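Local atomic coordinates of colicin-D (Escherichia coli, PDB entry 5ZNM), a protein that kills Escherichia coli and closely related bacteria by stopping protein synthesis, its C-terminal domain acting as a tRNase once inside the target cell. Residues G46-N51 against V279-P284; V57-T62 against G162-D167. One frame throughout, in Å; residues are numbered along the deposited sequence.

Contact 1. Residues G46-N51 against V279-P284; sequences GALVLN and VMLNDP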
ATOM      1  N   GLY A  46       6.305  25.038  -4.049  1.00 30.43           N
ATOM      2  CA  GLY A  46       6.065  24.892  -2.624  1.00 26.53           C
ATOM      3  C   GLY A  46       4.724  24.272  -2.269  1.00 31.81           C
ATOM      4  O   GLY A  46       4.239  24.436  -1.144  1.00 33.29           O
ATOM      5  N   ALA A  47       4.118  23.554  -3.212  1.00 27.49           N
ATOM      6  CA  ALA A  47       2.818  22.943  -2.961  1.00 29.64           C
ATOM      7  C   ALA A  47       2.963  21.719  -2.067  1.00 30.44           C
ATOM      8  O   ALA A  47       3.878  20.910  -2.234  1.00 32.71           O
ATOM      9  CB  ALA A  47       2.148  22.547  -4.277  1.00 30.64           C
ATOM     10  N   LEU A  48       2.060  21.602  -1.097  1.00 22.40           N
ATOM     11  CA  LEU A  48       1.886  20.393  -0.299  1.00 21.86           C
ATOM     12  C   LEU A  48       0.507  19.845  -0.614  1.00 21.30           C
ATOM     13  O   LEU A  48      -0.490  20.557  -0.458  1.00 22.12           O
ATOM     14  CB  LEU A  48       1.995  20.682   1.194  1.00 25.05           C
ATOM     15  CG  LEU A  48       3.360  20.937   1.820  1.00 27.08           C
ATOM     16  CD1 LEU A  48       3.123  21.437   3.234  1.00 23.82           C
ATOM     17  CD2 LEU A  48       4.180  19.647   1.828  1.00 23.72           C
ATOM     18  N   VAL A  49       0.445  18.590  -1.054  1.00 18.76           N
ATOM     19  CA  VAL A  49      -0.812  17.996  -1.489  1.00 19.14           C
ATOM     20  C   VAL A  49      -1.137  16.788  -0.618  1.00 20.72           C
ATOM     21  O   VAL A  49      -0.280  15.918  -0.391  1.00 19.58           O
ATOM     22  CB  VAL A  49      -0.764  17.590  -2.974  1.00 20.23           C
ATOM     23  CG1 VAL A  49      -2.136  17.039  -3.437  1.00 20.14           C
ATOM     24  CG2 VAL A  49      -0.302  18.762  -3.822  1.00 20.23           C
ATOM     25  N   LEU A  50      -2.375  16.756  -0.130  1.00 18.93           N
ATOM     26  CA  LEU A  50      -3.022  15.573   0.418  1.00 15.83           C
ATOM     27  C   LEU A  50      -3.862  14.914  -0.669  1.00 24.73           C
ATOM     28  O   LEU A  50      -4.610  15.593  -1.380  1.00 22.99           O
ATOM     29  CB  LEU A  50      -3.932  15.947   1.590  1.00 20.26           C
ATOM     30  CG  LEU A  50      -3.291  16.449   2.872  1.00 21.65           C
ATOM     31  CD1 LEU A  50      -4.300  17.230   3.704  1.00 19.80           C
ATOM     32  CD2 LEU A  50      -2.741  15.241   3.637  1.00 18.28           C
ATOM     33  N   ASN A  51      -3.755  13.599  -0.795  1.00 17.21           N
ATOM     34  CA  ASN A  51      -4.636  12.857  -1.681  1.00 15.71           C
ATOM     35  C   ASN A  51      -5.765  12.248  -0.864  1.00 17.46           C
ATOM     36  O   ASN A  51      -5.552  11.809   0.267  1.00 22.48           O
ATOM     37  CB  ASN A  51      -3.868  11.768  -2.432  1.00 19.58           C
ATOM     38  CG  ASN A  51      -2.932  12.337  -3.472  1.00 28.54           C
ATOM     39  OD1 ASN A  51      -3.137  13.456  -3.960  1.00 29.29           O
ATOM     40  ND2 ASN A  51      -1.898  11.566  -3.830  1.00 25.24           N
ATOM     41  N   VAL A 279      -3.090  14.782  10.376  1.00 14.97           N
ATOM     42  CA  VAL A 279      -2.073  15.340   9.498  1.00 19.89           C
ATOM     43  C   VAL A 279      -1.058  16.101  10.348  1.00 22.35           C
ATOM     44  O   VAL A 279      -1.436  16.851  11.257  1.00 18.64           O
ATOM     45  CB  VAL A 279      -2.709  16.254   8.432  1.00 15.32           C
ATOM     46  CG1 VAL A 279      -1.642  16.796   7.496  1.00 15.38           C
ATOM     47  CG2 VAL A 279      -3.785  15.481   7.642  1.00 14.10           C
ATOM     48  N   MET A 280       0.227  15.886  10.074  1.00 20.71           N
ATOM     49  CA  MET A 280       1.313  16.475  10.858  1.00 20.01           C
ATOM     50  C   MET A 280       2.272  17.174   9.913  1.00 24.37           C
ATOM     51  O   MET A 280       2.608  16.636   8.856  1.00 20.83           O
ATOM     52  CB  MET A 280       2.090  15.407  11.663  1.00 21.33           C
ATOM     53  CG  MET A 280       1.278  14.655  12.694  1.00 33.51           C
ATOM     54  SD  MET A 280       1.863  12.968  12.965  1.00 33.25           S
ATOM     55  CE  MET A 280       0.840  12.003  11.855  1.00 36.18           C
ATOM     56  N   LEU A 281       2.721  18.365  10.298  1.00 26.18           N
ATOM     57  CA  LEU A 281       3.612  19.147   9.464  1.00 23.87           C
ATOM     58  C   LEU A 281       4.957  19.319  10.161  1.00 21.70           C
ATOM     59  O   LEU A 281       5.106  19.046  11.355  1.00 18.76           O
ATOM     60  CB  LEU A 281       3.011  20.517   9.118  1.00 23.33           C
ATOM     61  CG  LEU A 281       2.233  20.588   7.798  1.00 28.64           C
ATOM     62  CD1 LEU A 281       0.868  19.992   7.964  1.00 27.83           C
ATOM     63  CD2 LEU A 281       2.131  22.017   7.278  1.00 36.76           C
ATOM     64  N   ASN A 282       5.955  19.717   9.382  1.00 16.03           N
ATOM     65  CA  ASN A 282       7.259  19.992   9.971  1.00 15.30           C
ATOM     66  C   ASN A 282       7.178  21.181  10.919  1.00 18.93           C
ATOM     67  O   ASN A 282       6.406  22.127  10.711  1.00 16.19           O
ATOM     68  CB  ASN A 282       8.305  20.283   8.885  1.00 18.92           C
ATOM     69  CG  ASN A 282       7.927  21.458   8.015  1.00 20.09           C
ATOM     70  OD1 ASN A 282       7.105  21.319   7.104  1.00 26.01           O
ATOM     71  ND2 ASN A 282       8.522  22.628   8.285  1.00 18.98           N
ATOM     72  N   ASP A 283       7.989  21.117  11.967  1.00 17.71           N
ATOM     73  CA  ASP A 283       8.284  22.295  12.773  1.00 16.75           C
ATOM     74  C   ASP A 283       8.701  23.452  11.863  1.00 15.67           C
ATOM     75  O   ASP A 283       9.485  23.245  10.931  1.00 16.95           O
ATOM     76  CB  ASP A 283       9.413  21.961  13.755  1.00 21.00           C
ATOM     77  CG  ASP A 283       9.627  23.039  14.811  1.00 29.69           C
ATOM     78  OD1 ASP A 283       9.992  24.181  14.456  1.00 24.65           O
ATOM     79  OD2 ASP A 283       9.466  22.726  16.009  1.00 35.80           O
ATOM     80  N   PRO A 284       8.206  24.682  12.094  1.00 17.55           N
ATOM     81  CA  PRO A 284       8.616  25.808  11.239  1.00 23.13           C
ATOM     82  C   PRO A 284      10.121  25.963  11.138  1.00 21.48           C
ATOM     83  O   PRO A 284      10.628  26.461  10.126  1.00 21.81           O
ATOM     84  CB  PRO A 284       7.982  27.023  11.933  1.00 25.69           C
ATOM     85  CG  PRO A 284       6.853  26.477  12.696  1.00 23.31           C
ATOM     86  CD  PRO A 284       7.219  25.091  13.108  1.00 18.86           C
TER
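Leu48 lies across from Leu281 and Leu50 across from Val279, on backbones that run in opposite directions with CA atoms 10.0 Å and 9.1 Å apart. At this spacing the strands are not sheet neighbours, and the contact rests on apolar side chains alone. CD2 of Leu50 and CG2 of Val279 meet tip to tip at 4.1 Å. Leu50 holds CG beside its backbone N and anti to the carbonyl carbon (chi1 -68°), which sends both methyls across the gap. Two residues along, CD1 of Leu48 touches CD2 of Leu281 at 4.2 Å. The CB of Leu281 does not aim directly at 46-51; a chi1 of -93°, away from a staggered position, goes with the approach of CD2. Met127 and Tyr264 flank Leu50 and Val279, and Phe262 lies against Val279 and Leu281, while the backbone of Leu50 is hydrogen-bonded to Leu210 and Asn212 of strand 207-212. Beyond Leu281 the chain leaves the sheet, and the amide of Asn282 ties down the turn: ND2 donates to Asp283 O at 2.9 Å, standing above the carbonyl plane, and OD1 accepts from Ala126 N. Asp283 forms a salt bridge with Arg314 of helix 314-329, within the Colicin D family region, which suggests that this end of the segment faces the C-terminal tRNase domain. The four apolar residues belong to the face-to-face packing of two beta sheets in the central domain, the mixed sheet edged by 49-51 and the antiparallel sheet containing 274-281.

Contact 2. Residues V57-T62 against G162-D167; sequences VQLAMT and GQLALD
A single methyl, CD2 of Leu164, makes this contact with strand 56-61. It meets Leu59 tip to tip, lying 3.9 Å from Leu59 CD1 and 4.1 Å from Leu59 CD2, close to equally against both branches. Met61 adds its CG at 4.2 Å from the same Leu164 CD2. In both leucines CG is anti to the backbone N (chi1 174° in Leu59, -177° in Leu164), an orientation that carries the branched ends toward each other between backbones whose closest CA atoms, those of Met61 and Leu164, are 10.0 Å apart. This is packing between two antiparallel sheets, one holding strand 56-61 and the other strand 163-170, the latter within the S-type Pyocin family region. Leu59 and Met61, two residues apart, present the same strand face, whereas Ala60 turns to the other and packs on Val66. Further out, Leu164 is backed by Leu157 of the adjacent strand 153-160, and Met61 rests against His235. Strand 163-170 pairs in its sheet with 96-103 on its other side, where a salt bridge from Asp167 OD1 to Arg99 NE and a hydrogen bond between Gln163 OE1 and Ser101 OG add to the pairing.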
ATOM      1  N   VAL A  57      -1.702   5.963   4.185  1.00 19.23           N
ATOM      2  CA  VAL A  57      -0.655   6.739   4.849  1.00 15.39           C
ATOM      3  C   VAL A  57       0.094   7.501   3.770  1.00 14.81           C
ATOM      4  O   VAL A  57       0.415   6.940   2.716  1.00 18.53           O
ATOM      5  CB  VAL A  57       0.300   5.823   5.640  1.00 16.98           C
ATOM      6  CG1 VAL A  57       1.431   6.648   6.288  1.00 16.83           C
ATOM      7  CG2 VAL A  57      -0.467   5.022   6.689  1.00 17.81           C
ATOM      8  N   GLN A  58       0.381   8.780   4.021  1.00 15.18           N
ATOM      9  CA  GLN A  58       1.017   9.590   2.997  1.00 14.58           C
ATOM     10  C   GLN A  58       2.127  10.427   3.605  1.00 17.65           C
ATOM     11  O   GLN A  58       2.041  10.878   4.753  1.00 16.34           O
ATOM     12  CB  GLN A  58       0.019  10.519   2.296  1.00 14.38           C
ATOM     13  CG  GLN A  58      -0.999   9.766   1.427  1.00 14.33           C
ATOM     14  CD  GLN A  58      -2.107  10.685   0.915  1.00 15.58           C
ATOM     15  OE1 GLN A  58      -1.859  11.841   0.582  1.00 18.78           O
ATOM     16  NE2 GLN A  58      -3.350  10.165   0.863  1.00 15.95           N
ATOM     17  N   LEU A  59       3.160  10.654   2.801  1.00 18.19           N
ATOM     18  CA  LEU A  59       4.248  11.556   3.158  1.00 20.18           C
ATOM     19  C   LEU A  59       4.491  12.450   1.961  1.00 17.55           C
ATOM     20  O   LEU A  59       4.830  11.958   0.882  1.00 19.87           O
ATOM     21  CB  LEU A  59       5.515  10.786   3.534  1.00 14.87           C
ATOM     22  CG  LEU A  59       6.761  11.625   3.795  1.00 23.46           C
ATOM     23  CD1 LEU A  59       6.537  12.579   4.949  1.00 22.87           C
ATOM     24  CD2 LEU A  59       7.962  10.725   4.081  1.00 22.86           C
ATOM     25  N   ALA A  60       4.283  13.748   2.133  1.00 19.84           N
ATOM     26  CA  ALA A  60       4.486  14.700   1.055  1.00 21.21           C
ATOM     27  C   ALA A  60       5.635  15.621   1.426  1.00 18.07           C
ATOM     28  O   ALA A  60       5.793  15.997   2.592  1.00 18.67           O
ATOM     29  CB  ALA A  60       3.211  15.513   0.770  1.00 19.90           C
ATOM     30  N   MET A  61       6.444  15.958   0.432  1.00 23.37           N
ATOM     31  CA  MET A  61       7.563  16.874   0.609  1.00 26.04           C
ATOM     32  C   MET A  61       7.557  17.852  -0.557  1.00 27.16           C
ATOM     33  O   MET A  61       7.425  17.433  -1.711  1.00 29.88           O
ATOM     34  CB  MET A  61       8.884  16.103   0.681  1.00 30.58           C
ATOM     35  CG  MET A  61       8.937  15.056   1.799  1.00 39.85           C
ATOM     36  SD  MET A  61       9.727  13.483   1.327  1.00 54.71           S
ATOM     37  CE  MET A  61       8.448  12.754   0.292  1.00 56.64           C
ATOM     38  N   THR A  62       7.662  19.150  -0.261  1.00 28.90           N
ATOM     39  CA  THR A  62       7.706  20.144  -1.330  1.00 27.37           C
ATOM     40  C   THR A  62       8.801  19.795  -2.333  1.00 28.99           C
ATOM     41  O   THR A  62       9.909  19.392  -1.960  1.00 32.93           O
ATOM     42  CB  THR A  62       7.940  21.547  -0.763  1.00 30.10           C
ATOM     43  OG1 THR A  62       9.114  21.541   0.050  1.00 27.34           O
ATOM     44  CG2 THR A  62       6.747  21.998   0.082  1.00 35.22           C
ATOM     45  N   GLY A 162      20.390  14.816   9.034  1.00 51.91           N
ATOM     46  CA  GLY A 162      20.129  14.429   7.664  1.00 53.72           C
ATOM     47  C   GLY A 162      18.774  13.802   7.412  1.00 47.67           C
ATOM     48  O   GLY A 162      18.311  13.805   6.263  1.00 58.29           O
ATOM     49  N   GLN A 163      18.109  13.286   8.440  1.00 36.60           N
ATOM     50  CA  GLN A 163      16.907  12.488   8.272  1.00 32.06           C
ATOM     51  C   GLN A 163      15.647  13.315   8.471  1.00 28.00           C
ATOM     52  O   GLN A 163      15.572  14.158   9.369  1.00 27.27           O
ATOM     53  CB  GLN A 163      16.883  11.330   9.265  1.00 40.09           C
ATOM     54  CG  GLN A 163      18.216  10.665   9.469  1.00 52.91           C
ATOM     55  CD  GLN A 163      18.271   9.320   8.843  1.00 54.38           C
ATOM     56  OE1 GLN A 163      17.307   8.855   8.238  1.00 54.10           O
ATOM     57  NE2 GLN A 163      19.405   8.655   8.974  1.00 65.39           N
ATOM     58  N   LEU A 164      14.640  13.020   7.662  1.00 29.90           N
ATOM     59  CA  LEU A 164      13.275  13.380   8.002  1.00 28.58           C
ATOM     60  C   LEU A 164      12.770  12.389   9.042  1.00 30.59           C
ATOM     61  O   LEU A 164      12.794  11.174   8.814  1.00 29.75           O
ATOM     62  CB  LEU A 164      12.400  13.369   6.753  1.00 20.20           C
ATOM     63  CG  LEU A 164      10.950  13.807   6.960  1.00 31.23           C
ATOM     64  CD1 LEU A 164      10.874  15.178   7.611  1.00 28.98           C
ATOM     65  CD2 LEU A 164      10.199  13.791   5.629  1.00 30.10           C
ATOM     66  N   ALA A 165      12.335  12.896  10.191  1.00 24.03           N
ATOM     67  CA  ALA A 165      11.904  12.045  11.287  1.00 26.10           C
ATOM     68  C   ALA A 165      10.569  12.527  11.834  1.00 28.28           C
ATOM     69  O   ALA A 165      10.208  13.700  11.706  1.00 23.12           O
ATOM     70  CB  ALA A 165      12.947  12.009  12.415  1.00 25.18           C
ATOM     71  N   LEU A 166       9.844  11.601  12.461  1.00 24.88           N
ATOM     72  CA  LEU A 166       8.579  11.886  13.124  1.00 23.99           C
ATOM     73  C   LEU A 166       8.770  11.708  14.621  1.00 29.50           C
ATOM     74  O   LEU A 166       9.143  10.619  15.076  1.00 26.21           O
ATOM     75  CB  LEU A 166       7.478  10.957  12.610  1.00 26.01           C
ATOM     76  CG  LEU A 166       6.076  11.139  13.183  1.00 35.76           C
ATOM     77  CD1 LEU A 166       5.523  12.504  12.833  1.00 33.74           C
ATOM     78  CD2 LEU A 166       5.177  10.044  12.649  1.00 43.57           C
ATOM     79  N   ASP A 167       8.535  12.774  15.382  1.00 23.21           N
ATOM     80  CA  ASP A 167       8.562  12.699  16.835  1.00 24.90           C
ATOM     81  C   ASP A 167       7.145  12.467  17.322  1.00 29.17           C
ATOM     82  O   ASP A 167       6.249  13.255  17.008  1.00 29.54           O
ATOM     83  CB  ASP A 167       9.126  13.975  17.458  1.00 25.72           C
ATOM     84  CG  ASP A 167      10.631  13.992  17.470  1.00 35.75           C
ATOM     85  OD1 ASP A 167      11.232  12.970  17.075  1.00 40.65           O
ATOM     86  OD2 ASP A 167      11.210  15.015  17.888  1.00 37.26           O
TER

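How the contacts relate
The centres of the two contacts are about 9 Å apart in a fragment of colicin D comprising its central and C-terminal tRNase domains, and both use one five-stranded antiparallel sheet. In that sheet strand 126-131 separates 56-61, used by contact 2, from 274-281, used by contact 1. Each contact joins it to a different partner: the mixed sheet in contact 1, the sheet of 163-170 in contact 2. They also touch, with a probable hydrogen bond from Gln58 NE2 to Asn51 O (2.8 Å) and Met280 SD packed on Leu166 CD1 (3.7 Å). Along the chain the order is 46-51, 57-62, 162-167, 279-284, consistent with a central domain assembled from distant parts of the sequence.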